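Long-range contacts in hypothetical protein PH0435 (Pyrococcus horikoshii, PDB 2YV4), which is of unknown function but, being a Sua5 homologue, probably takes part in threonylcarbamoyl-AMP synthesis: residues A[10-15]-A[80-85]; A[35-40]-A[74-79]; A[46-51]-A[65-70]. One frame throughout, in Å; residues are numbered along the deposited sequence.

Contact 1 of 3, residues A[10-15]-A[80-85]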
ATOM      1  N   GLU A  10      -7.062  -3.817  -3.784  1.00 12.58           N
ATOM      2  CA  GLU A  10      -7.955  -3.083  -4.676  1.00 15.36           C
ATOM      3  C   GLU A  10      -9.444  -3.325  -4.472  1.00 14.41           C
ATOM      4  O   GLU A  10      -9.859  -4.337  -3.903  1.00 17.23           O
ATOM      5  CB  GLU A  10      -7.590  -3.405  -6.127  1.00 17.93           C
ATOM      6  CG  GLU A  10      -7.266  -4.869  -6.337  1.00 22.28           C
ATOM      7  CD  GLU A  10      -7.450  -5.317  -7.769  1.00 26.53           C
ATOM      8  OE1 GLU A  10      -6.787  -4.757  -8.669  1.00 24.57           O
ATOM      9  OE2 GLU A  10      -8.264  -6.242  -7.988  1.00 30.12           O
ATOM     10  N   GLY A  11     -10.240  -2.389  -4.972  1.00 15.56           N
ATOM     11  CA  GLY A  11     -11.682  -2.485  -4.854  1.00 15.77           C
ATOM     12  C   GLY A  11     -12.260  -1.137  -4.478  1.00 16.65           C
ATOM     13  O   GLY A  11     -11.528  -0.143  -4.432  1.00 14.56           O
ATOM     14  N   PRO A  12     -13.574  -1.052  -4.220  1.00 17.19           N
ATOM     15  CA  PRO A  12     -14.146   0.246  -3.848  1.00 17.38           C
ATOM     16  C   PRO A  12     -13.515   0.700  -2.537  1.00 17.80           C
ATOM     17  O   PRO A  12     -13.190  -0.131  -1.683  1.00 15.83           O
ATOM     18  CB  PRO A  12     -15.644  -0.052  -3.725  1.00 17.52           C
ATOM     19  CG  PRO A  12     -15.674  -1.511  -3.350  1.00 19.23           C
ATOM     20  CD  PRO A  12     -14.606  -2.103  -4.243  1.00 18.10           C
ATOM     21  N   ARG A  13     -13.339   2.010  -2.379  1.00 16.93           N
ATOM     22  CA  ARG A  13     -12.714   2.554  -1.180  1.00 19.99           C
ATOM     23  C   ARG A  13     -13.235   1.992   0.139  1.00 20.85           C
ATOM     24  O   ARG A  13     -12.447   1.642   1.019  1.00 20.24           O
ATOM     25  CB  ARG A  13     -12.835   4.078  -1.146  1.00 20.46           C
ATOM     26  CG  ARG A  13     -12.175   4.685   0.090  1.00 24.00           C
ATOM     27  CD  ARG A  13     -12.382   6.182   0.195  1.00 25.98           C
ATOM     28  NE  ARG A  13     -11.868   6.894  -0.969  1.00 30.19           N
ATOM     29  CZ  ARG A  13     -12.623   7.355  -1.958  1.00 31.45           C
ATOM     30  NH1 ARG A  13     -13.939   7.182  -1.926  1.00 31.77           N
ATOM     31  NH2 ARG A  13     -12.063   7.991  -2.978  1.00 31.14           N
ATOM     32  N   GLU A  14     -14.554   1.908   0.286  1.00 21.93           N
ATOM     33  CA  GLU A  14     -15.140   1.397   1.526  1.00 22.79           C
ATOM     34  C   GLU A  14     -14.591   0.022   1.902  1.00 21.23           C
ATOM     35  O   GLU A  14     -14.197  -0.200   3.051  1.00 20.44           O
ATOM     36  CB  GLU A  14     -16.670   1.325   1.410  1.00 26.23           C
ATOM     37  CG  GLU A  14     -17.355   0.751   2.650  1.00 30.71           C
ATOM     38  CD  GLU A  14     -18.874   0.740   2.543  1.00 34.86           C
ATOM     39  OE1 GLU A  14     -19.407   0.131   1.586  1.00 36.09           O
ATOM     40  OE2 GLU A  14     -19.536   1.338   3.420  1.00 36.32           O
ATOM     41  N   LYS A  15     -14.573  -0.892   0.935  1.00 19.07           N
ATOM     42  CA  LYS A  15     -14.076  -2.247   1.154  1.00 17.58           C
ATOM     43  C   LYS A  15     -12.564  -2.294   1.335  1.00 16.86           C
ATOM     44  O   LYS A  15     -12.050  -3.086   2.126  1.00 15.94           O
ATOM     45  CB  LYS A  15     -14.452  -3.162  -0.015  1.00 18.92           C
ATOM     46  CG  LYS A  15     -15.902  -3.624  -0.035  1.00 22.46           C
ATOM     47  CD  LYS A  15     -16.056  -4.838  -0.941  1.00 23.82           C
ATOM     48  CE  LYS A  15     -17.477  -5.380  -0.925  1.00 25.86           C
ATOM     49  NZ  LYS A  15     -18.452  -4.404  -1.484  1.00 23.77           N
ATOM     50  N   GLY A  80      -5.133   0.510  -3.297  1.00 10.71           N
ATOM     51  CA  GLY A  80      -5.506   0.691  -4.692  1.00 12.06           C
ATOM     52  C   GLY A  80      -7.011   0.781  -4.893  1.00 13.57           C
ATOM     53  O   GLY A  80      -7.630  -0.168  -5.384  1.00 13.93           O
ATOM     54  N   VAL A  81      -7.604   1.916  -4.527  1.00 12.33           N
ATOM     55  CA  VAL A  81      -9.049   2.087  -4.658  1.00 13.09           C
ATOM     56  C   VAL A  81      -9.482   2.308  -6.107  1.00 15.09           C
ATOM     57  O   VAL A  81      -8.719   2.829  -6.926  1.00 11.81           O
ATOM     58  CB  VAL A  81      -9.570   3.259  -3.779  1.00 13.16           C
ATOM     59  CG1 VAL A  81      -9.123   3.052  -2.326  1.00 12.67           C
ATOM     60  CG2 VAL A  81      -9.068   4.600  -4.317  1.00 10.48           C
ATOM     61  N   GLU A  82     -10.709   1.897  -6.416  1.00 15.57           N
ATOM     62  CA  GLU A  82     -11.248   2.040  -7.765  1.00 17.83           C
ATOM     63  C   GLU A  82     -11.522   3.501  -8.081  1.00 17.72           C
ATOM     64  O   GLU A  82     -11.241   3.967  -9.182  1.00 17.28           O
ATOM     65  CB  GLU A  82     -12.547   1.240  -7.907  1.00 21.67           C
ATOM     66  CG  GLU A  82     -12.394  -0.235  -7.582  1.00 27.07           C
ATOM     67  CD  GLU A  82     -13.686  -1.007  -7.753  1.00 29.79           C
ATOM     68  OE1 GLU A  82     -14.723  -0.563  -7.217  1.00 33.41           O
ATOM     69  OE2 GLU A  82     -13.662  -2.063  -8.418  1.00 33.63           O
ATOM     70  N   GLU A  83     -12.069   4.217  -7.105  1.00 17.69           N
ATOM     71  CA  GLU A  83     -12.394   5.627  -7.278  1.00 18.41           C
ATOM     72  C   GLU A  83     -11.217   6.457  -7.783  1.00 18.27           C
ATOM     73  O   GLU A  83     -10.100   6.342  -7.285  1.00 19.64           O
ATOM     74  CB  GLU A  83     -12.912   6.220  -5.961  1.00 16.64           C
ATOM     75  CG  GLU A  83     -14.309   5.752  -5.571  1.00 20.33           C
ATOM     76  CD  GLU A  83     -14.320   4.476  -4.746  1.00 19.45           C
ATOM     77  OE1 GLU A  83     -13.295   3.756  -4.721  1.00 19.55           O
ATOM     78  OE2 GLU A  83     -15.366   4.187  -4.126  1.00 16.89           O
ATOM     79  N   ARG A  84     -11.486   7.296  -8.778  1.00 19.18           N
ATOM     80  CA  ARG A  84     -10.480   8.168  -9.374  1.00 18.43           C
ATOM     81  C   ARG A  84      -9.283   7.449  -9.990  1.00 17.27           C
ATOM     82  O   ARG A  84      -8.236   8.055 -10.202  1.00 15.55           O
ATOM     83  CB  ARG A  84      -9.995   9.190  -8.347  1.00 22.48           C
ATOM     84  CG  ARG A  84     -11.062  10.198  -7.957  1.00 28.67           C
ATOM     85  CD  ARG A  84     -10.517  11.241  -7.005  1.00 33.41           C
ATOM     86  NE  ARG A  84     -11.556  12.164  -6.566  1.00 37.91           N
ATOM     87  CZ  ARG A  84     -11.375  13.111  -5.653  1.00 41.22           C
ATOM     88  NH1 ARG A  84     -10.187  13.262  -5.080  1.00 42.29           N
ATOM     89  NH2 ARG A  84     -12.382  13.904  -5.309  1.00 43.69           N
ATOM     90  N   GLY A  85      -9.446   6.161 -10.277  1.00 15.67           N
ATOM     91  CA  GLY A  85      -8.382   5.388 -10.895  1.00 15.10           C
ATOM     92  C   GLY A  85      -7.067   5.240 -10.148  1.00 14.32           C
ATOM     93  O   GLY A  85      -6.046   4.929 -10.764  1.00 14.70           O
TER
HETATM   94  O   HOH W   1     -10.064   8.210  -4.742  1.00 17.49           O
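R13 swings CG away from its own backbone N (chi1 -179°) and then runs out straight until it bends at chi3, while the chain of E83 folds at its second torsion (chi2 88°). Those turns carry the E83 carboxylate back to the backbone of R13 and lay the arginine side chain across it. The main bond is R13 N to E83 OE1, 2.9 Å, received on the syn side of the oxygen and somewhat out of the carboxylate plane. A second, weak branch of the same N-H reaches E83 OE2 at 3.4 Å. The guanidinium is tilted 38° from the carboxylate and has E83 OE1 over one face. Its long salt bridge, R13 NH1 to E83 OE2 at 4.0 Å, is electrostatic alone, for no N-H points at the oxygen. Beyond it, one water takes a weak bond from R13 NH2 and donates to E83 O.

This is the carboxyl end of two neighbouring parallel strands, 5-11 and 75-81, where the chain leaves the sheet of an alpha/beta fold. P12 is at the N-cap position of helix 13-29, and by taking the N-H of R13, the next residue, the E83 carboxylate sits at the helix's amino end, whose dipole would probably favour its negative charge.

Pairing of the strands is fading here: G11 N to G80 O is a weak bond, but E82 N still donates to G11 O at 3.0 Å, from above the carbonyl plane. E82 extends its side chain beside the proline ring, pointing the same way, with E82 OE1 3.4 Å from P12 CD. V81 CG1 rests against the start of the helix, 3.8 Å from R13 CA, and V81 also touches L86 of helix 86-93.

Contact 2 of 3, residues A[35-40]-A[74-79]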
ATOM      1  N   GLY A  35       3.981  -1.677   6.527  1.00  6.96           N
ATOM      2  CA  GLY A  35       3.844  -0.288   6.135  1.00  6.86           C
ATOM      3  C   GLY A  35       2.693  -0.135   5.163  1.00  7.85           C
ATOM      4  O   GLY A  35       2.380  -1.046   4.398  1.00  8.45           O
ATOM      5  N   VAL A  36       2.037   1.012   5.211  1.00  6.88           N
ATOM      6  CA  VAL A  36       0.935   1.273   4.313  1.00  5.79           C
ATOM      7  C   VAL A  36       1.211   2.530   3.511  1.00  5.41           C
ATOM      8  O   VAL A  36       1.636   3.549   4.056  1.00  4.10           O
ATOM      9  CB  VAL A  36      -0.391   1.472   5.077  1.00  6.05           C
ATOM     10  CG1 VAL A  36      -1.435   2.131   4.156  1.00  6.20           C
ATOM     11  CG2 VAL A  36      -0.905   0.130   5.587  1.00  4.33           C
ATOM     12  N   ILE A  37       1.003   2.434   2.207  1.00  4.23           N
ATOM     13  CA  ILE A  37       1.141   3.585   1.332  1.00  4.87           C
ATOM     14  C   ILE A  37      -0.307   3.762   0.888  1.00  5.80           C
ATOM     15  O   ILE A  37      -0.812   2.985   0.076  1.00  5.13           O
ATOM     16  CB  ILE A  37       2.022   3.294   0.102  1.00  6.25           C
ATOM     17  CG1 ILE A  37       3.427   2.879   0.544  1.00  7.90           C
ATOM     18  CG2 ILE A  37       2.110   4.541  -0.772  1.00  7.49           C
ATOM     19  CD1 ILE A  37       4.356   2.553  -0.622  1.00  9.06           C
ATOM     20  N   GLY A  38      -0.986   4.757   1.455  1.00  5.73           N
ATOM     21  CA  GLY A  38      -2.378   4.974   1.108  1.00  6.37           C
ATOM     22  C   GLY A  38      -2.920   6.306   1.584  1.00  7.75           C
ATOM     23  O   GLY A  38      -2.178   7.285   1.672  1.00  9.16           O
ATOM     24  N   SER A  39      -4.213   6.341   1.895  1.00  9.44           N
ATOM     25  CA  SER A  39      -4.869   7.565   2.350  1.00 10.84           C
ATOM     26  C   SER A  39      -4.797   7.730   3.871  1.00 13.03           C
ATOM     27  O   SER A  39      -5.018   8.826   4.394  1.00 10.55           O
ATOM     28  CB  SER A  39      -6.329   7.575   1.889  1.00 11.64           C
ATOM     29  OG  SER A  39      -7.024   6.441   2.377  1.00 13.59           O
ATOM     30  N   GLU A  40      -4.505   6.634   4.570  1.00 12.21           N
ATOM     31  CA  GLU A  40      -4.363   6.634   6.027  1.00 13.05           C
ATOM     32  C   GLU A  40      -3.554   5.410   6.465  1.00 12.29           C
ATOM     33  O   GLU A  40      -3.349   4.488   5.682  1.00 11.18           O
ATOM     34  CB  GLU A  40      -5.728   6.658   6.722  1.00 16.28           C
ATOM     35  CG  GLU A  40      -6.657   5.523   6.356  1.00 17.73           C
ATOM     36  CD  GLU A  40      -7.986   5.629   7.074  1.00 21.69           C
ATOM     37  OE1 GLU A  40      -7.991   5.574   8.320  1.00 23.43           O
ATOM     38  OE2 GLU A  40      -9.025   5.775   6.396  1.00 22.04           O
ATOM     39  N   ASP A  74       8.841  -5.238   6.444  1.00 12.13           N
ATOM     40  CA  ASP A  74       8.798  -6.567   5.831  1.00 12.03           C
ATOM     41  C   ASP A  74       7.786  -6.638   4.688  1.00 11.46           C
ATOM     42  O   ASP A  74       8.042  -7.257   3.651  1.00  9.14           O
ATOM     43  CB  ASP A  74       8.434  -7.620   6.881  1.00 13.55           C
ATOM     44  CG  ASP A  74       9.442  -7.690   8.007  1.00 16.33           C
ATOM     45  OD1 ASP A  74      10.641  -7.883   7.714  1.00 16.22           O
ATOM     46  OD2 ASP A  74       9.036  -7.551   9.181  1.00 15.91           O
ATOM     47  N   VAL A  75       6.631  -6.008   4.889  1.00 10.34           N
ATOM     48  CA  VAL A  75       5.578  -6.000   3.880  1.00 10.31           C
ATOM     49  C   VAL A  75       4.981  -4.603   3.724  1.00 11.18           C
ATOM     50  O   VAL A  75       4.730  -3.910   4.710  1.00 10.71           O
ATOM     51  CB  VAL A  75       4.447  -6.984   4.253  1.00 13.30           C
ATOM     52  CG1 VAL A  75       3.349  -6.961   3.194  1.00 11.75           C
ATOM     53  CG2 VAL A  75       5.015  -8.386   4.399  1.00 15.03           C
ATOM     54  N   VAL A  76       4.769  -4.199   2.477  1.00  7.28           N
ATOM     55  CA  VAL A  76       4.196  -2.897   2.167  1.00  6.55           C
ATOM     56  C   VAL A  76       2.848  -3.109   1.499  1.00  6.07           C
ATOM     57  O   VAL A  76       2.749  -3.824   0.507  1.00  7.40           O
ATOM     58  CB  VAL A  76       5.100  -2.088   1.194  1.00  8.47           C
ATOM     59  CG1 VAL A  76       4.392  -0.805   0.756  1.00  9.84           C
ATOM     60  CG2 VAL A  76       6.416  -1.742   1.869  1.00  6.13           C
ATOM     61  N   ILE A  77       1.809  -2.502   2.054  1.00  6.08           N
ATOM     62  CA  ILE A  77       0.477  -2.613   1.471  1.00  4.99           C
ATOM     63  C   ILE A  77       0.205  -1.304   0.755  1.00  4.96           C
ATOM     64  O   ILE A  77       0.282  -0.232   1.357  1.00  2.17           O
ATOM     65  CB  ILE A  77      -0.602  -2.820   2.550  1.00  5.77           C
ATOM     66  CG1 ILE A  77      -0.345  -4.134   3.297  1.00  6.90           C
ATOM     67  CG2 ILE A  77      -1.989  -2.821   1.905  1.00  5.90           C
ATOM     68  CD1 ILE A  77      -1.257  -4.344   4.507  1.00  9.13           C
ATOM     69  N   ALA A  78      -0.077  -1.386  -0.540  1.00  4.74           N
ATOM     70  CA  ALA A  78      -0.374  -0.194  -1.319  1.00  5.68           C
ATOM     71  C   ALA A  78      -1.874  -0.166  -1.552  1.00  5.97           C
ATOM     72  O   ALA A  78      -2.440  -1.099  -2.108  1.00  7.31           O
ATOM     73  CB  ALA A  78       0.375  -0.227  -2.653  1.00  6.12           C
ATOM     74  N   GLU A  79      -2.508   0.905  -1.099  1.00  8.39           N
ATOM     75  CA  GLU A  79      -3.947   1.095  -1.236  1.00  9.87           C
ATOM     76  C   GLU A  79      -4.287   1.355  -2.708  1.00 11.40           C
ATOM     77  O   GLU A  79      -3.782   2.305  -3.297  1.00 10.97           O
ATOM     78  CB  GLU A  79      -4.358   2.292  -0.379  1.00 11.33           C
ATOM     79  CG  GLU A  79      -5.837   2.500  -0.188  1.00 12.28           C
ATOM     80  CD  GLU A  79      -6.112   3.703   0.695  1.00 15.17           C
ATOM     81  OE1 GLU A  79      -5.542   3.759   1.810  1.00 14.51           O
ATOM     82  OE2 GLU A  79      -6.886   4.593   0.276  1.00 13.72           O
TER
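I37 and V76 make the close apolar fit of this contact: the end of the isoleucine, CD1, lies 3.6 Å from V76 CG1. Extension at chi2 (179°) sends CD1 over to the valine, and L65 of helix 54-70 packs against both side chains. On the other face of the sheet V36 and I77 meet more loosely, V36 CG2 standing 4.2 Å from I77 CB, with L27 of helix 13-29 against I77. Between the faces the backbones are held firmly. I77 N binds G35 O at 2.8 Å, I37 N binds I77 O at 2.9 Å, and E79 N returns to I37 O at 2.9 Å, all close to straight.

These are parallel inner strands of a five-stranded sheet with helices on both faces, ordered 46-49, 34-38, 75-81, 5-11, 101-104.

Past G38 the contact runs out to its solvent side, where S39 is exposed although E79 is buried. The E79 chain, stretched out with chi1 -169°, delivers its carboxylate to the turn. S39 N meets E79 OE1 at 2.9 Å from well above the carboxylate plane, whereas S39 OG donates to the syn lone pair of E79 OE2 at 2.8 Å. Y42 OH also binds E79 OE1, so three bonds satisfy the buried carboxylate. K17 NZ reaches S39 OG and the E40 carboxylate, probably offsetting some negative charge.

Contact 3 of 3, residues A[46-51]-A[65-70]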
ATOM      1  N   GLU A  46       4.260   1.747   9.781  1.00  8.19           N
ATOM      2  CA  GLU A  46       4.799   2.860   9.004  1.00  8.88           C
ATOM      3  C   GLU A  46       3.756   3.355   8.016  1.00  8.77           C
ATOM      4  O   GLU A  46       2.960   2.573   7.497  1.00  7.37           O
ATOM      5  CB  GLU A  46       6.036   2.405   8.225  1.00 10.77           C
ATOM      6  CG  GLU A  46       7.178   1.854   9.080  1.00 10.39           C
ATOM      7  CD  GLU A  46       7.982   2.948   9.751  1.00 12.45           C
ATOM      8  OE1 GLU A  46       7.836   4.126   9.357  1.00 12.55           O
ATOM      9  OE2 GLU A  46       8.772   2.630  10.663  1.00 15.04           O
ATOM     10  N   PHE A  47       3.765   4.654   7.742  1.00  7.23           N
ATOM     11  CA  PHE A  47       2.804   5.208   6.801  1.00  8.92           C
ATOM     12  C   PHE A  47       3.416   6.274   5.902  1.00  9.41           C
ATOM     13  O   PHE A  47       4.278   7.043   6.326  1.00 10.25           O
ATOM     14  CB  PHE A  47       1.598   5.794   7.547  1.00  7.47           C
ATOM     15  CG  PHE A  47       0.647   6.554   6.655  1.00  9.95           C
ATOM     16  CD1 PHE A  47       0.628   7.943   6.659  1.00 11.70           C
ATOM     17  CD2 PHE A  47      -0.183   5.878   5.764  1.00 10.87           C
ATOM     18  CE1 PHE A  47      -0.201   8.651   5.786  1.00 12.73           C
ATOM     19  CE2 PHE A  47      -1.012   6.574   4.889  1.00 10.73           C
ATOM     20  CZ  PHE A  47      -1.022   7.960   4.898  1.00 11.14           C
ATOM     21  N   PHE A  48       2.975   6.297   4.651  1.00  7.79           N
ATOM     22  CA  PHE A  48       3.438   7.289   3.685  1.00  9.62           C
ATOM     23  C   PHE A  48       2.233   7.553   2.792  1.00 10.27           C
ATOM     24  O   PHE A  48       1.607   6.615   2.295  1.00  8.42           O
ATOM     25  CB  PHE A  48       4.602   6.748   2.852  1.00  8.74           C
ATOM     26  CG  PHE A  48       5.392   7.821   2.133  1.00  9.62           C
ATOM     27  CD1 PHE A  48       6.650   8.205   2.597  1.00 11.19           C
ATOM     28  CD2 PHE A  48       4.887   8.431   0.989  1.00  8.90           C
ATOM     29  CE1 PHE A  48       7.396   9.181   1.928  1.00 12.12           C
ATOM     30  CE2 PHE A  48       5.623   9.408   0.312  1.00 13.35           C
ATOM     31  CZ  PHE A  48       6.881   9.782   0.781  1.00 10.42           C
ATOM     32  N   PHE A  49       1.897   8.824   2.608  1.00  9.95           N
ATOM     33  CA  PHE A  49       0.754   9.205   1.791  1.00 11.60           C
ATOM     34  C   PHE A  49       0.910   8.843   0.312  1.00 10.89           C
ATOM     35  O   PHE A  49       1.908   9.186  -0.327  1.00 11.32           O
ATOM     36  CB  PHE A  49       0.498  10.710   1.940  1.00 15.11           C
ATOM     37  CG  PHE A  49      -0.692  11.198   1.170  1.00 16.30           C
ATOM     38  CD1 PHE A  49      -1.923  10.567   1.300  1.00 17.84           C
ATOM     39  CD2 PHE A  49      -0.589  12.302   0.328  1.00 17.48           C
ATOM     40  CE1 PHE A  49      -3.038  11.029   0.600  1.00 19.11           C
ATOM     41  CE2 PHE A  49      -1.697  12.770  -0.374  1.00 15.41           C
ATOM     42  CZ  PHE A  49      -2.920  12.133  -0.237  1.00 16.73           C
ATOM     43  N   LEU A  50      -0.093   8.159  -0.232  1.00 10.22           N
ATOM     44  CA  LEU A  50      -0.065   7.732  -1.629  1.00 10.44           C
ATOM     45  C   LEU A  50      -0.299   8.872  -2.608  1.00 12.07           C
ATOM     46  O   LEU A  50       0.335   8.940  -3.663  1.00 12.08           O
ATOM     47  CB  LEU A  50      -1.130   6.657  -1.873  1.00 11.63           C
ATOM     48  CG  LEU A  50      -1.377   6.211  -3.321  1.00 10.13           C
ATOM     49  CD1 LEU A  50      -0.197   5.375  -3.824  1.00 10.41           C
ATOM     50  CD2 LEU A  50      -2.655   5.394  -3.388  1.00 10.73           C
ATOM     51  N   GLY A  51      -1.219   9.758  -2.250  1.00 14.48           N
ATOM     52  CA  GLY A  51      -1.568  10.863  -3.122  1.00 17.77           C
ATOM     53  C   GLY A  51      -3.042  10.681  -3.433  1.00 19.76           C
ATOM     54  O   GLY A  51      -3.555   9.569  -3.322  1.00 18.76           O
ATOM     55  N   LEU A  65       8.044   3.868  -1.480  1.00  9.14           N
ATOM     56  CA  LEU A  65       8.675   2.558  -1.345  1.00  9.84           C
ATOM     57  C   LEU A  65      10.108   2.673  -0.810  1.00 11.44           C
ATOM     58  O   LEU A  65      10.563   1.822  -0.045  1.00 12.10           O
ATOM     59  CB  LEU A  65       8.660   1.833  -2.693  1.00 10.84           C
ATOM     60  CG  LEU A  65       7.269   1.401  -3.181  1.00 11.84           C
ATOM     61  CD1 LEU A  65       7.314   1.017  -4.651  1.00 10.55           C
ATOM     62  CD2 LEU A  65       6.778   0.241  -2.325  1.00 11.70           C
ATOM     63  N   ARG A  66      10.824   3.721  -1.202  1.00 12.55           N
ATOM     64  CA  ARG A  66      12.189   3.889  -0.709  1.00 14.06           C
ATOM     65  C   ARG A  66      12.125   4.163   0.788  1.00 10.83           C
ATOM     66  O   ARG A  66      12.969   3.696   1.554  1.00  9.78           O
ATOM     67  CB  ARG A  66      12.901   5.036  -1.433  1.00 14.55           C
ATOM     68  CG  ARG A  66      13.102   4.782  -2.916  1.00 20.46           C
ATOM     69  CD  ARG A  66      14.025   5.809  -3.548  1.00 24.59           C
ATOM     70  NE  ARG A  66      13.917   5.795  -5.005  1.00 29.37           N
ATOM     71  CZ  ARG A  66      13.009   6.484  -5.692  1.00 31.53           C
ATOM     72  NH1 ARG A  66      12.136   7.250  -5.054  1.00 32.02           N
ATOM     73  NH2 ARG A  66      12.967   6.402  -7.017  1.00 33.35           N
ATOM     74  N   TYR A  67      11.115   4.923   1.197  1.00  9.27           N
ATOM     75  CA  TYR A  67      10.922   5.241   2.608  1.00  8.80           C
ATOM     76  C   TYR A  67      10.703   3.943   3.380  1.00 10.25           C
ATOM     77  O   TYR A  67      11.289   3.729   4.444  1.00  8.50           O
ATOM     78  CB  TYR A  67       9.699   6.143   2.792  1.00 10.72           C
ATOM     79  CG  TYR A  67       9.383   6.434   4.238  1.00 10.40           C
ATOM     80  CD1 TYR A  67      10.066   7.433   4.933  1.00 11.93           C
ATOM     81  CD2 TYR A  67       8.453   5.659   4.935  1.00 10.60           C
ATOM     82  CE1 TYR A  67       9.840   7.650   6.284  1.00 12.69           C
ATOM     83  CE2 TYR A  67       8.219   5.865   6.285  1.00 11.90           C
ATOM     84  CZ  TYR A  67       8.917   6.859   6.958  1.00 14.70           C
ATOM     85  OH  TYR A  67       8.722   7.038   8.310  1.00 12.93           O
HETATM   86  N   MSE A  68       9.858   3.076   2.830  1.00 10.55           N
HETATM   87  CA  MSE A  68       9.551   1.800   3.464  1.00 10.03           C
HETATM   88  C   MSE A  68      10.779   0.913   3.631  1.00 10.60           C
HETATM   89  O   MSE A  68      10.976   0.307   4.685  1.00  8.90           O
HETATM   90  CB  MSE A  68       8.483   1.060   2.664  1.00  9.03           C
HETATM   91  CG  MSE A  68       7.118   1.726   2.702  1.00 11.74           C
HETATM   92 SE   MSE A  68       6.452   1.936   4.513  1.00 19.04          SE
HETATM   93  CE  MSE A  68       5.175   3.372   4.204  1.00 12.37           C
ATOM     94  N   ASP A  69      11.605   0.823   2.597  1.00 11.12           N
ATOM     95  CA  ASP A  69      12.799  -0.005   2.705  1.00 15.49           C
ATOM     96  C   ASP A  69      13.792   0.586   3.699  1.00 15.88           C
ATOM     97  O   ASP A  69      14.420  -0.147   4.463  1.00 16.64           O
ATOM     98  CB  ASP A  69      13.456  -0.197   1.338  1.00 18.43           C
ATOM     99  CG  ASP A  69      12.722  -1.222   0.484  1.00 20.18           C
ATOM    100  OD1 ASP A  69      12.116  -2.154   1.058  1.00 22.12           O
ATOM    101  OD2 ASP A  69      12.762  -1.105  -0.754  1.00 23.41           O
ATOM    102  N   LYS A  70      13.926   1.909   3.700  1.00 16.89           N
ATOM    103  CA  LYS A  70      14.832   2.568   4.632  1.00 17.32           C
ATOM    104  C   LYS A  70      14.361   2.267   6.057  1.00 16.98           C
ATOM    105  O   LYS A  70      15.164   2.197   6.991  1.00 15.66           O
ATOM    106  CB  LYS A  70      14.835   4.079   4.386  1.00 19.08           C
ATOM    107  CG  LYS A  70      15.752   4.864   5.310  1.00 22.89           C
ATOM    108  CD  LYS A  70      15.678   6.354   5.010  1.00 25.76           C
ATOM    109  CE  LYS A  70      16.701   7.145   5.811  1.00 25.77           C
ATOM    110  NZ  LYS A  70      16.491   6.993   7.276  1.00 29.21           N
TER
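A single hydrogen bond spans the gap between strand and helix: Y67 OH donates to E46 OE1 at 3.2 Å, nearly along the acceptor's C-O axis. The glutamate reaches it by bending at chi2 (-78°), and the two side chains cross at about a right angle. E46 OE2 also has a long, weak ion pair with K33.

Aromatic contact comes next. F48 CD1 approaches Y67 CG to 3.6 Å, and Y67 CB lies nearly as close to the same atom. The two rings are inclined at 50° with centroids 5.6 Å apart, neither stacked nor edge-to-face. K63 and A64 of helix 54-70 also touch the phenylalanine.

Strand 46-49 and helix 54-70 open a beta-alpha-beta crossover that is completed by strand 75-81, with strand 34-38 lying between the two strands. The last part of the helix, 65-70, runs almost antiparallel to strand 46-49, 165° between directions, with axes 8.9 Å apart at their closest.

Apolar packing falls to M68, present as selenomethionine. Its selenium, SE, is 3.8 Å from E46 CB, and its methyl, CE, is 3.7 Å from F48 CB, so one bent side chain spans E46 and F48, the two strand residues that point toward the helix. Deeper in, M68 also packs on I37 and V76, whereas Y67 lies at the exposed margin of the helix.

All three contacts belong to one parallel sheet and its covering helices. Contacts 1 and 2 share strand 75-81, which pairs with 5-11 along one edge and 34-38 along the other; their centres are 14 Å apart and their segments run on from each other at E79 and G80. Contacts 2 and 3 lie closest, centres 7 Å apart, and are joined by strand pairing, V36 N to E46 O at 2.9 Å and G38 O to L50 N at 3.0 Å. Contacts 1 and 3 do not touch; their centres are 19 Å apart on opposite sides of the chain's centre. Along the chain, contact 3 is nested inside contact 2, and contact 2 inside contact 1.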